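Local coordinates for HRDC domain-containing protein (Bifidobacterium adolescentis ATCC 15703, PDB 3CYM) that is uncharacterised but probably binds nucleic acid and acts as a 3'-5' exonuclease, at residues E186-Q190 against G191-W195; T380-V384 against E385-K389; L130-G134 against L135-T139; V173-L176 against I177-E180; E194-Q197 against E198-Y202. One frame throughout, in Å; residues are numbered along the deposited sequence.

Interaction 1 of 5, residues E186-Q190 against G191-W195; sequences ELKRQ and GKMEW
Leu187 and Gln190, in the last turn of helix 176-190, meet Lys192 and Met193 round a Schellman motif that closes this helix before helix 193-207 begins. Gly191, with positive phi (69°), turns the chain so that Lys192 N reaches back to Leu187 O at 2.8 Å, a nearly straight bond; the companion bond from Gly191 N to Lys188 O is weak, at 3.2 Å. Lys192 then serves as N-cap residue of the next helix.

Leu187 packs on both residues after the glycine: its CD2 lies 3.8 Å from Lys192 CB, and its CB 4.0 Å from Met193 SD, each pair of side chains crossing at about a right angle. Met193 CG, anti to the backbone N (chi1 -164°), runs alongside the aliphatic chain of Lys188, 3.7 Å from Lys188 CG, and the bend at chi2 turns SD toward Leu187.

Beyond this apolar layer the extended Lys192 chain passes the end of Gln190 and carries its ammonium to Leu127 O and Thr380 O, both hydrogen-bonded. A methionine in place of Lys192 would probably leave these two carbonyls and the Gln190 amide oxygen without their shared donor. Within the turn itself, Lys192 NZ stands 3.1 Å from Gln190 OE1, almost in line with the amide C=O (170°).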
# COMPACT_ATOMS: atom_id res chain seq x y z
N GLU A 186 17.38 -7.53 -19.16
CA GLU A 186 17.79 -8.51 -18.15
C GLU A 186 16.77 -9.63 -17.91
O GLU A 186 17.16 -10.79 -17.74
CB GLU A 186 18.12 -7.80 -16.84
CG GLU A 186 18.77 -8.68 -15.75
CD GLU A 186 20.06 -9.35 -16.20
OE1 GLU A 186 20.28 -10.53 -15.83
OE2 GLU A 186 20.87 -8.71 -16.91
N LEU A 187 15.48 -9.31 -17.88
CA LEU A 187 14.44 -10.34 -17.75
C LEU A 187 14.50 -11.32 -18.91
O LEU A 187 14.40 -12.54 -18.71
CB LEU A 187 13.03 -9.73 -17.64
CG LEU A 187 12.58 -9.19 -16.28
CD1 LEU A 187 11.55 -8.10 -16.46
CD2 LEU A 187 12.05 -10.29 -15.38
N LYS A 188 14.66 -10.79 -20.12
CA LYS A 188 14.76 -11.59 -21.34
C LYS A 188 15.98 -12.51 -21.30
O LYS A 188 15.88 -13.68 -21.67
CB LYS A 188 14.81 -10.67 -22.57
CG LYS A 188 13.45 -10.16 -22.99
CD LYS A 188 13.54 -8.99 -23.95
CE LYS A 188 12.16 -8.34 -24.14
NZ LYS A 188 12.20 -7.02 -24.82
N ARG A 189 17.10 -11.99 -20.81
CA ARG A 189 18.32 -12.78 -20.71
C ARG A 189 18.26 -13.83 -19.58
O ARG A 189 18.88 -14.89 -19.68
CB ARG A 189 19.57 -11.88 -20.64
CG ARG A 189 20.11 -11.56 -19.25
CD ARG A 189 21.47 -12.21 -19.06
NE ARG A 189 22.42 -11.32 -18.40
CZ ARG A 189 23.11 -10.35 -19.01
NH1 ARG A 189 22.97 -10.13 -20.32
NH2 ARG A 189 23.95 -9.60 -18.31
N GLN A 190 17.48 -13.55 -18.53
CA GLN A 190 17.24 -14.53 -17.47
C GLN A 190 16.08 -15.47 -17.82
O GLN A 190 15.81 -16.42 -17.09
CB GLN A 190 16.97 -13.84 -16.13
CG GLN A 190 18.21 -13.34 -15.38
CD GLN A 190 17.93 -13.07 -13.89
OE1 GLN A 190 16.99 -13.62 -13.31
NE2 GLN A 190 18.75 -12.22 -13.28
N GLY A 191 15.41 -15.20 -18.94
CA GLY A 191 14.29 -15.99 -19.41
C GLY A 191 13.05 -15.89 -18.54
O GLY A 191 12.29 -16.85 -18.44
N LYS A 192 12.87 -14.72 -17.92
CA LYS A 192 11.73 -14.47 -17.03
C LYS A 192 10.73 -13.43 -17.56
O LYS A 192 9.83 -13.00 -16.82
CB LYS A 192 12.21 -14.08 -15.62
CG LYS A 192 13.22 -15.05 -15.02
CD LYS A 192 13.50 -14.76 -13.57
CE LYS A 192 14.40 -15.83 -12.98
NZ LYS A 192 15.04 -15.37 -11.74
N MET A 193 10.86 -13.04 -18.84
CA MET A 193 10.05 -11.97 -19.43
C MET A 193 8.55 -12.30 -19.47
O MET A 193 7.73 -11.42 -19.20
CB MET A 193 10.58 -11.54 -20.81
CG MET A 193 10.08 -10.19 -21.37
SD MET A 193 10.33 -8.63 -20.43
CE MET A 193 8.67 -8.34 -19.83
N GLU A 194 8.18 -13.54 -19.77
CA GLU A 194 6.76 -13.90 -19.76
C GLU A 194 6.19 -14.06 -18.34
O GLU A 194 5.00 -13.86 -18.11
CB GLU A 194 6.40 -15.09 -20.66
CG GLU A 194 7.35 -16.28 -20.67
CD GLU A 194 8.46 -16.15 -21.70
OE1 GLU A 194 9.62 -16.49 -21.38
OE2 GLU A 194 8.18 -15.70 -22.83
N TRP A 195 7.07 -14.41 -17.39
CA TRP A 195 6.71 -14.44 -15.97
C TRP A 195 6.38 -13.02 -15.55
O TRP A 195 5.34 -12.78 -14.95
CB TRP A 195 7.88 -14.91 -15.12
CG TRP A 195 8.31 -16.34 -15.24
CD1 TRP A 195 7.92 -17.26 -16.17
CD2 TRP A 195 9.26 -16.99 -14.40
NE1 TRP A 195 8.56 -18.45 -15.95
CE2 TRP A 195 9.39 -18.31 -14.87
CE3 TRP A 195 10.02 -16.59 -13.29
CZ2 TRP A 195 10.24 -19.24 -14.27
CZ3 TRP A 195 10.86 -17.51 -12.68
CH2 TRP A 195 10.97 -18.82 -13.18

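Interaction 2 of 5, residues T380-V384 against E385-K389; sequences TRTPV and EIVIK
Pro383 O receives two backbone N-H groups from the turn that follows: Val387 N at 3.1 Å, close to the line of the carbonyl bond, and Ile386 N at 2.9 Å, from well above the carbonyl plane and with a more bent hydrogen. The side chains close in round this doubly gripped oxygen. Val387 CG2 lies 3.5 Å from it and also covers Thr382 CB at 3.7 Å. Thr382 CG2 stands opposite its own backbone N, and from there it meets the branch methyl of Ile386, CG2 to CG2 3.8 Å, the two side chains crossing at about a right angle. The other branch of Ile386, CG1, rests on the Pro383 ring at CB, while the isoleucine also packs on Arg126 and Leu127 of helix 121-127.

The hydroxyl of Thr382 is turned back along the chain and donates to Thr380 OG1 at 2.8 Å; Thr380 OG1 is bonded in turn to Ile376 O in the helix before. With the hydroxyl and methyl of Thr382 cut back to an alanine, Thr380 OG1 would probably lose this donor, Lys192 NZ a weak acceptor, and a gap would open beside the Ile386 and Val387 methyls. At the far end a water donates to both Val384 O, at 2.6 Å, and Ile388 O, at 2.8 Å, joining two carbonyls that cannot bond each other.

The whole is a short helical turn, 384-387, with Pro383 at its N-cap position, which follows the Schellman motif that ends helix 360-380 at Arg381 and leads on toward helix 390-397 of the C-terminal domain.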
# COMPACT_ATOMS: atom_id res chain seq x y z
N THR A 380 16.00 -21.66 -10.09
CA THR A 380 15.62 -20.56 -10.98
C THR A 380 16.12 -19.18 -10.50
O THR A 380 15.95 -18.19 -11.21
CB THR A 380 14.08 -20.49 -11.19
OG1 THR A 380 13.45 -20.07 -9.98
CG2 THR A 380 13.52 -21.85 -11.64
N ARG A 381 16.73 -19.14 -9.31
CA ARG A 381 17.21 -17.90 -8.68
C ARG A 381 16.12 -16.82 -8.58
O ARG A 381 16.29 -15.67 -9.01
CB ARG A 381 18.50 -17.40 -9.35
CG ARG A 381 19.76 -17.78 -8.58
CD ARG A 381 20.89 -18.20 -9.51
NE ARG A 381 20.81 -19.62 -9.84
CZ ARG A 381 21.36 -20.60 -9.12
NH1 ARG A 381 21.22 -21.87 -9.52
NH2 ARG A 381 22.04 -20.33 -8.02
N THR A 382 15.00 -17.23 -8.01
CA THR A 382 13.83 -16.39 -7.78
C THR A 382 13.54 -16.52 -6.28
O THR A 382 13.64 -17.61 -5.75
CB THR A 382 12.63 -16.94 -8.59
OG1 THR A 382 13.05 -17.26 -9.92
CG2 THR A 382 11.50 -15.93 -8.67
N PRO A 383 13.26 -15.39 -5.58
CA PRO A 383 12.87 -15.49 -4.17
C PRO A 383 11.68 -16.43 -3.98
O PRO A 383 10.74 -16.41 -4.79
CB PRO A 383 12.50 -14.05 -3.81
CG PRO A 383 13.28 -13.22 -4.74
CD PRO A 383 13.34 -14.00 -6.02
N VAL A 384 11.74 -17.25 -2.94
CA VAL A 384 10.74 -18.30 -2.70
C VAL A 384 9.30 -17.76 -2.58
O VAL A 384 8.35 -18.39 -3.05
CB VAL A 384 11.17 -19.24 -1.53
CG1 VAL A 384 11.31 -18.48 -0.22
CG2 VAL A 384 10.22 -20.42 -1.37
N GLU A 385 9.17 -16.57 -2.00
CA GLU A 385 7.86 -15.94 -1.86
C GLU A 385 7.31 -15.42 -3.18
O GLU A 385 6.11 -15.26 -3.32
CB GLU A 385 7.86 -14.84 -0.78
CG GLU A 385 8.46 -13.49 -1.16
CD GLU A 385 8.40 -12.47 -0.01
OE1 GLU A 385 7.85 -12.80 1.06
OE2 GLU A 385 8.91 -11.34 -0.18
N ILE A 386 8.21 -15.18 -4.15
CA ILE A 386 7.84 -14.70 -5.49
C ILE A 386 7.45 -15.87 -6.42
O ILE A 386 6.51 -15.74 -7.23
CB ILE A 386 8.98 -13.80 -6.09
CG1 ILE A 386 9.07 -12.48 -5.32
CG2 ILE A 386 8.82 -13.52 -7.59
CD1 ILE A 386 7.84 -11.53 -5.50
N VAL A 387 8.15 -17.00 -6.29
CA VAL A 387 7.85 -18.25 -7.01
C VAL A 387 6.36 -18.63 -6.91
O VAL A 387 5.72 -18.94 -7.91
CB VAL A 387 8.75 -19.43 -6.51
CG1 VAL A 387 8.34 -20.74 -7.13
CG2 VAL A 387 10.20 -19.17 -6.82
N ILE A 388 5.84 -18.58 -5.68
CA ILE A 388 4.41 -18.69 -5.39
C ILE A 388 4.17 -18.11 -4.00
O ILE A 388 5.05 -18.19 -3.14
CB ILE A 388 3.88 -20.16 -5.51
CG1 ILE A 388 2.35 -20.21 -5.39
CG2 ILE A 388 4.61 -21.10 -4.54
CD1 ILE A 388 1.72 -21.38 -6.07
N LYS A 389 2.99 -17.51 -3.80
CA LYS A 389 2.61 -16.94 -2.50
C LYS A 389 2.54 -18.01 -1.42
O LYS A 389 1.77 -18.96 -1.55
CB LYS A 389 1.28 -16.20 -2.58
CG LYS A 389 0.97 -15.39 -1.32
CD LYS A 389 -0.31 -14.59 -1.47
CE LYS A 389 -0.73 -13.98 -0.15
NZ LYS A 389 -2.14 -13.49 -0.23
O HOH W 1 6.67 -19.94 -1.75

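Interaction 3 of 5, residues L130-G134 against L135-T139; sequences LKRFG and LAAVT
Leu130 touches Val138 branch to branch, its CD1 4.1 Å from Val138 CG2, an oblique crossing that lays this part of the loop against the first turn of helix 135-143. Leu130 also packs on Ala125, which Val138 reaches too, in helix 121-127.

Arg132 comes next and meets the helix through both backbone and side chain. Its carbonyl oxygen lies 3.4 Å from Ala137 CB, and a bend at chi3 (-69°) brings NH1 back to 3.9 Å from the same methyl, approaching it obliquely. The first bond of the Phe133 side chain leads away from the helix, and its ring makes a cation-pi contact with Arg126; across the turn it offers CA, 3.9 Å from Val138 CG2, while its carbonyl accepts a hydrogen bond from His99 NE2.

Gly134 is the N-cap residue. Its carbonyl oxygen receives Val138 N at 3.1 Å, the opening bond of the helix, with a reasonably straight hydrogen (156°). Val138 CG2 sits beside the backbone N and is therefore pressed to 3.3 Å from the same Gly134 oxygen.

That bond apart, the segments meet through van der Waals contact of Ala137 and Val138 methyls, a fit that probably rests mainly on shape.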
# COMPACT_ATOMS: atom_id res chain seq x y z
N LEU A 130 16.52 -9.42 -6.96
CA LEU A 130 16.99 -8.28 -6.15
C LEU A 130 16.38 -8.27 -4.76
O LEU A 130 15.18 -8.03 -4.57
CB LEU A 130 16.79 -6.92 -6.83
CG LEU A 130 17.66 -6.50 -8.01
CD1 LEU A 130 17.82 -4.99 -7.95
CD2 LEU A 130 19.02 -7.17 -8.02
N LYS A 131 17.25 -8.55 -3.81
CA LYS A 131 16.98 -8.66 -2.39
C LYS A 131 16.54 -7.36 -1.69
O LYS A 131 15.73 -7.40 -0.76
CB LYS A 131 18.24 -9.23 -1.73
CG LYS A 131 19.49 -9.28 -2.67
CD LYS A 131 20.19 -7.92 -2.87
CE LYS A 131 21.32 -8.01 -3.89
NZ LYS A 131 20.85 -8.39 -5.25
N ARG A 132 17.09 -6.23 -2.12
CA ARG A 132 16.60 -4.92 -1.70
C ARG A 132 16.02 -4.24 -2.92
O ARG A 132 16.74 -3.92 -3.88
CB ARG A 132 17.71 -4.07 -1.08
CG ARG A 132 18.08 -4.49 0.34
CD ARG A 132 19.27 -3.72 0.91
NE ARG A 132 20.53 -4.07 0.24
CZ ARG A 132 21.11 -3.32 -0.69
NH1 ARG A 132 20.57 -2.17 -1.05
NH2 ARG A 132 22.24 -3.72 -1.25
N PHE A 133 14.71 -4.04 -2.88
CA PHE A 133 13.94 -3.73 -4.08
C PHE A 133 13.14 -2.43 -3.97
O PHE A 133 12.11 -2.28 -4.63
CB PHE A 133 13.03 -4.91 -4.44
CG PHE A 133 12.24 -5.46 -3.27
CD1 PHE A 133 12.69 -6.59 -2.59
CD2 PHE A 133 11.06 -4.85 -2.86
CE1 PHE A 133 11.96 -7.12 -1.51
CE2 PHE A 133 10.32 -5.36 -1.78
CZ PHE A 133 10.77 -6.50 -1.11
N GLY A 134 13.61 -1.51 -3.13
CA GLY A 134 13.09 -0.15 -3.14
C GLY A 134 13.58 0.56 -4.39
O GLY A 134 14.51 0.08 -5.05
N LEU A 135 12.96 1.69 -4.72
CA LEU A 135 13.33 2.45 -5.92
C LEU A 135 14.82 2.79 -5.98
O LEU A 135 15.48 2.49 -6.97
CB LEU A 135 12.48 3.72 -6.10
CG LEU A 135 12.75 4.45 -7.42
CD1 LEU A 135 12.40 3.55 -8.62
CD2 LEU A 135 12.04 5.80 -7.53
N ALA A 136 15.34 3.37 -4.91
CA ALA A 136 16.74 3.78 -4.84
C ALA A 136 17.74 2.64 -5.07
O ALA A 136 18.71 2.80 -5.82
CB ALA A 136 17.01 4.49 -3.51
N ALA A 137 17.51 1.49 -4.43
CA ALA A 137 18.37 0.30 -4.58
C ALA A 137 18.34 -0.29 -6.00
O ALA A 137 19.37 -0.75 -6.50
CB ALA A 137 17.99 -0.77 -3.55
N VAL A 138 17.16 -0.25 -6.62
CA VAL A 138 16.94 -0.72 -7.99
C VAL A 138 17.59 0.18 -9.05
O VAL A 138 18.21 -0.33 -9.99
CB VAL A 138 15.41 -0.94 -8.28
CG1 VAL A 138 15.11 -1.14 -9.77
CG2 VAL A 138 14.89 -2.13 -7.49
N THR A 139 17.44 1.50 -8.93
CA THR A 139 18.09 2.39 -9.91
C THR A 139 19.61 2.45 -9.77
O THR A 139 20.31 2.68 -10.75
CB THR A 139 17.47 3.83 -9.99
OG1 THR A 139 18.39 4.70 -10.67
CG2 THR A 139 17.21 4.40 -8.64

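Interaction 4 of 5, residues V173-L176 against I177-E180; sequences VELL and IELE
Leu175 and Leu176 meet Leu179 and Glu180 in a local, buried contact at the junction of helices 163-174 and 176-190, against the central sheet of the exonuclease-like fold. Two backbone bonds start the second helix: Leu179 N to Leu175 O, 2.9 Å and in the carbonyl plane, and Glu180 N to Leu176 O, 3.0 Å and nearly straight (172°) although tilted from that plane.

Side chains fill in beside them. Leu176 CD2 meets Leu179 CD1 at 3.9 Å, and Leu179 CB lies only 3.4 Å from Leu175 O, tucked against the carbonyl its own N-H uses. Leu176 also reaches Ala42 and Ile97 on the sheet and Leu135 of helix 135-143. At the break between the helices a water accepts from Ile177 N at 3.0 Å and probably donates to Val173 O, standing between two groups that a continuous helix would bond directly.

Glu178 is bent at chi2 (96°), which brings OE1 back beside the preceding turn, 3.5 Å from Leu175 CA. Its other oxygen, OE2, pairs with Arg14, while Glu174 pairs with Lys63 and Glu180 with Arg184. Lys63 and Arg14 probably offset the like charges of Glu174 OE2 and Glu178 OE2, 6.1 Å apart.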
# COMPACT_ATOMS: atom_id res chain seq x y z
N VAL A 173 9.99 9.83 -10.84
CA VAL A 173 9.61 9.40 -12.20
C VAL A 173 10.72 9.60 -13.24
O VAL A 173 10.62 9.09 -14.35
CB VAL A 173 8.32 10.07 -12.72
CG1 VAL A 173 7.14 9.68 -11.89
CG2 VAL A 173 8.48 11.58 -12.79
N GLU A 174 11.77 10.32 -12.86
CA GLU A 174 12.90 10.71 -13.73
C GLU A 174 13.64 9.57 -14.44
O GLU A 174 14.11 9.74 -15.56
CB GLU A 174 13.87 11.60 -12.92
CG GLU A 174 15.27 11.92 -13.52
CD GLU A 174 15.25 12.86 -14.72
OE1 GLU A 174 14.16 13.30 -15.14
OE2 GLU A 174 16.34 13.14 -15.27
N LEU A 175 13.73 8.41 -13.79
CA LEU A 175 14.55 7.31 -14.32
C LEU A 175 13.79 6.04 -14.68
O LEU A 175 14.40 5.04 -15.04
CB LEU A 175 15.69 6.97 -13.35
CG LEU A 175 16.65 8.12 -13.03
CD1 LEU A 175 17.52 7.77 -11.83
CD2 LEU A 175 17.50 8.49 -14.24
N LEU A 176 12.46 6.09 -14.58
CA LEU A 176 11.64 4.90 -14.79
C LEU A 176 11.62 4.35 -16.23
O LEU A 176 11.56 3.14 -16.41
CB LEU A 176 10.21 5.13 -14.30
CG LEU A 176 10.00 5.36 -12.80
CD1 LEU A 176 8.52 5.41 -12.48
CD2 LEU A 176 10.67 4.27 -11.96
N ILE A 177 11.69 5.21 -17.25
CA ILE A 177 11.72 4.69 -18.62
C ILE A 177 13.05 3.99 -18.92
O ILE A 177 13.08 2.97 -19.60
CB ILE A 177 11.22 5.70 -19.72
CG1 ILE A 177 12.35 6.53 -20.32
CG2 ILE A 177 10.05 6.60 -19.24
CD1 ILE A 177 12.77 6.04 -21.66
N GLU A 178 14.14 4.54 -18.37
CA GLU A 178 15.47 3.93 -18.50
C GLU A 178 15.59 2.66 -17.66
O GLU A 178 16.30 1.73 -18.05
CB GLU A 178 16.58 4.92 -18.11
CG GLU A 178 16.75 6.09 -19.08
CD GLU A 178 16.00 7.34 -18.64
OE1 GLU A 178 15.14 7.27 -17.74
OE2 GLU A 178 16.29 8.42 -19.21
N LEU A 179 14.91 2.63 -16.52
CA LEU A 179 14.83 1.43 -15.69
C LEU A 179 14.18 0.29 -16.45
O LEU A 179 14.78 -0.79 -16.56
CB LEU A 179 14.04 1.68 -14.41
CG LEU A 179 14.80 1.99 -13.12
CD1 LEU A 179 13.81 1.89 -11.96
CD2 LEU A 179 16.01 1.06 -12.91
N GLU A 180 12.99 0.53 -16.99
CA GLU A 180 12.23 -0.45 -17.77
C GLU A 180 13.07 -1.09 -18.87
O GLU A 180 13.06 -2.30 -19.03
CB GLU A 180 10.96 0.18 -18.37
CG GLU A 180 10.35 -0.69 -19.49
CD GLU A 180 9.12 -0.12 -20.16
OE1 GLU A 180 8.21 -0.92 -20.49
OE2 GLU A 180 9.04 1.10 -20.38
O HOH W 2 11.69 8.20 -16.97

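Interaction 5 of 5, residues E194-Q197 against E198-Y202; sequences EWAQ and EEFDY
Ala196 and Phe200 form the close-packed face of a regular alpha-helix, 193-207, in which each residue pairs with the one four places on. Phe200 CG stands beside its own backbone N (chi1 -57°), and the ring leans back over the previous turn until Ala196 O sits 3.1 Å above its plane, over the centre. The same oxygen accepts Phe200 N at 2.9 Å; the ring covers it rather than binding it. Ala196 CB adds an apolar touch, 3.8 Å from Phe200 CZ. This side is buried: Phe200 meets Phe119 and Ile123, and Ala196 meets Leu127.

Glu199, bent at chi2, lies with CG 3.3 Å from Trp195 O, and its OE1 pairs with Trp419 NE1 and Arg417; the Trp195 ring stacks on Trp419. Glu198 extends along the turn with CG 3.4 Å from Glu194 O, and its OE2 is bonded to Trp419 N.

The looser, more exposed side belongs to Gln197 and Asp201. Gln197, bent at chi2 (44°), sets its amide at the edge of the Phe200 ring, the two planes 77° apart, with Gln197 OE1 3.7 Å from Phe200 CD2. The other end of that amide faces Asp201: Gln197 NE2 donates to Asp201 OD1 at 3.0 Å, arriving from above the carboxylate plane.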
# COMPACT_ATOMS: atom_id res chain seq x y z
N GLU A 194 8.18 -13.54 -19.77
CA GLU A 194 6.76 -13.90 -19.76
C GLU A 194 6.19 -14.06 -18.34
O GLU A 194 5.00 -13.86 -18.11
CB GLU A 194 6.40 -15.09 -20.66
CG GLU A 194 7.35 -16.28 -20.67
CD GLU A 194 8.46 -16.15 -21.70
OE1 GLU A 194 9.62 -16.49 -21.38
OE2 GLU A 194 8.18 -15.70 -22.83
N TRP A 195 7.07 -14.41 -17.39
CA TRP A 195 6.71 -14.44 -15.97
C TRP A 195 6.38 -13.02 -15.55
O TRP A 195 5.34 -12.78 -14.95
CB TRP A 195 7.88 -14.91 -15.12
CG TRP A 195 8.31 -16.34 -15.24
CD1 TRP A 195 7.92 -17.26 -16.17
CD2 TRP A 195 9.26 -16.99 -14.40
NE1 TRP A 195 8.56 -18.45 -15.95
CE2 TRP A 195 9.39 -18.31 -14.87
CE3 TRP A 195 10.02 -16.59 -13.29
CZ2 TRP A 195 10.24 -19.24 -14.27
CZ3 TRP A 195 10.86 -17.51 -12.68
CH2 TRP A 195 10.97 -18.82 -13.18
N ALA A 196 7.29 -12.10 -15.89
CA ALA A 196 7.12 -10.66 -15.66
C ALA A 196 5.79 -10.15 -16.22
O ALA A 196 4.98 -9.61 -15.47
CB ALA A 196 8.29 -9.88 -16.24
N GLN A 197 5.57 -10.37 -17.52
CA GLN A 197 4.33 -9.96 -18.17
C GLN A 197 3.05 -10.44 -17.46
O GLN A 197 2.13 -9.64 -17.24
CB GLN A 197 4.33 -10.36 -19.65
CG GLN A 197 3.28 -9.65 -20.51
CD GLN A 197 3.20 -8.15 -20.22
OE1 GLN A 197 4.20 -7.43 -20.30
NE2 GLN A 197 2.01 -7.68 -19.88
N GLU A 198 3.01 -11.73 -17.07
CA GLU A 198 1.88 -12.31 -16.31
C GLU A 198 1.69 -11.65 -14.94
O GLU A 198 0.55 -11.52 -14.45
CB GLU A 198 2.08 -13.81 -16.09
CG GLU A 198 1.81 -14.69 -17.30
CD GLU A 198 1.74 -16.17 -16.96
OE1 GLU A 198 2.18 -16.99 -17.79
OE2 GLU A 198 1.24 -16.52 -15.86
N GLU A 199 2.79 -11.25 -14.31
CA GLU A 199 2.74 -10.59 -13.02
C GLU A 199 2.25 -9.16 -13.17
O GLU A 199 1.62 -8.63 -12.26
CB GLU A 199 4.09 -10.62 -12.32
CG GLU A 199 4.53 -11.99 -11.83
CD GLU A 199 3.54 -12.61 -10.87
OE1 GLU A 199 2.93 -13.64 -11.24
OE2 GLU A 199 3.37 -12.08 -9.75
N PHE A 200 2.53 -8.54 -14.33
CA PHE A 200 2.05 -7.19 -14.62
C PHE A 200 0.54 -7.19 -14.91
O PHE A 200 -0.22 -6.38 -14.36
CB PHE A 200 2.78 -6.58 -15.82
CG PHE A 200 4.27 -6.53 -15.68
CD1 PHE A 200 4.88 -6.44 -14.43
CD2 PHE A 200 5.08 -6.54 -16.82
CE1 PHE A 200 6.26 -6.39 -14.32
CE2 PHE A 200 6.45 -6.48 -16.72
CZ PHE A 200 7.05 -6.40 -15.47
N ASP A 201 0.13 -8.11 -15.80
CA ASP A 201 -1.27 -8.35 -16.10
C ASP A 201 -2.13 -8.49 -14.85
O ASP A 201 -3.18 -7.86 -14.74
CB ASP A 201 -1.41 -9.63 -16.93
CG ASP A 201 -0.94 -9.47 -18.37
OD1 ASP A 201 -0.71 -8.33 -18.81
OD2 ASP A 201 -0.81 -10.50 -19.05
N TYR A 202 -1.67 -9.31 -13.91
CA TYR A 202 -2.35 -9.59 -12.65
C TYR A 202 -2.39 -8.38 -11.69
O TYR A 202 -3.41 -8.13 -11.05
CB TYR A 202 -1.69 -10.79 -11.97
CG TYR A 202 -2.17 -11.09 -10.56
CD1 TYR A 202 -3.38 -11.72 -10.33
CD2 TYR A 202 -1.37 -10.76 -9.46
CE1 TYR A 202 -3.81 -12.01 -9.03
CE2 TYR A 202 -1.78 -11.03 -8.16
CZ TYR A 202 -3.00 -11.66 -7.96
OH TYR A 202 -3.40 -11.93 -6.68

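Overall arrangement
Interactions 4, 1 and 5 follow one another from the end of helix 163-174 through helices 176-190 and 193-207; 1 and 5 share Glu194 and Trp195 and also touch where Leu187 CD1 meets Ala196 CB at 3.7 Å. Interaction 2, from the C-terminal domain, docks on interactions 1 and 5, with Thr382 OG1 weakly bonded to Lys192 NZ and 3.5 Å from Trp195 CZ3. Interaction 3 joins interaction 4 through Leu135 CD1 and Leu176 CD2, 3.8 Å apart. These two lie nearest the sodium site of Asp44, Glu46 and Asp172, with the Leu135 side chain about 6 Å and the Leu176 side chain about 8 Å from a sodium ion. Interactions 2 and 4 stand furthest apart, centres about 25 Å.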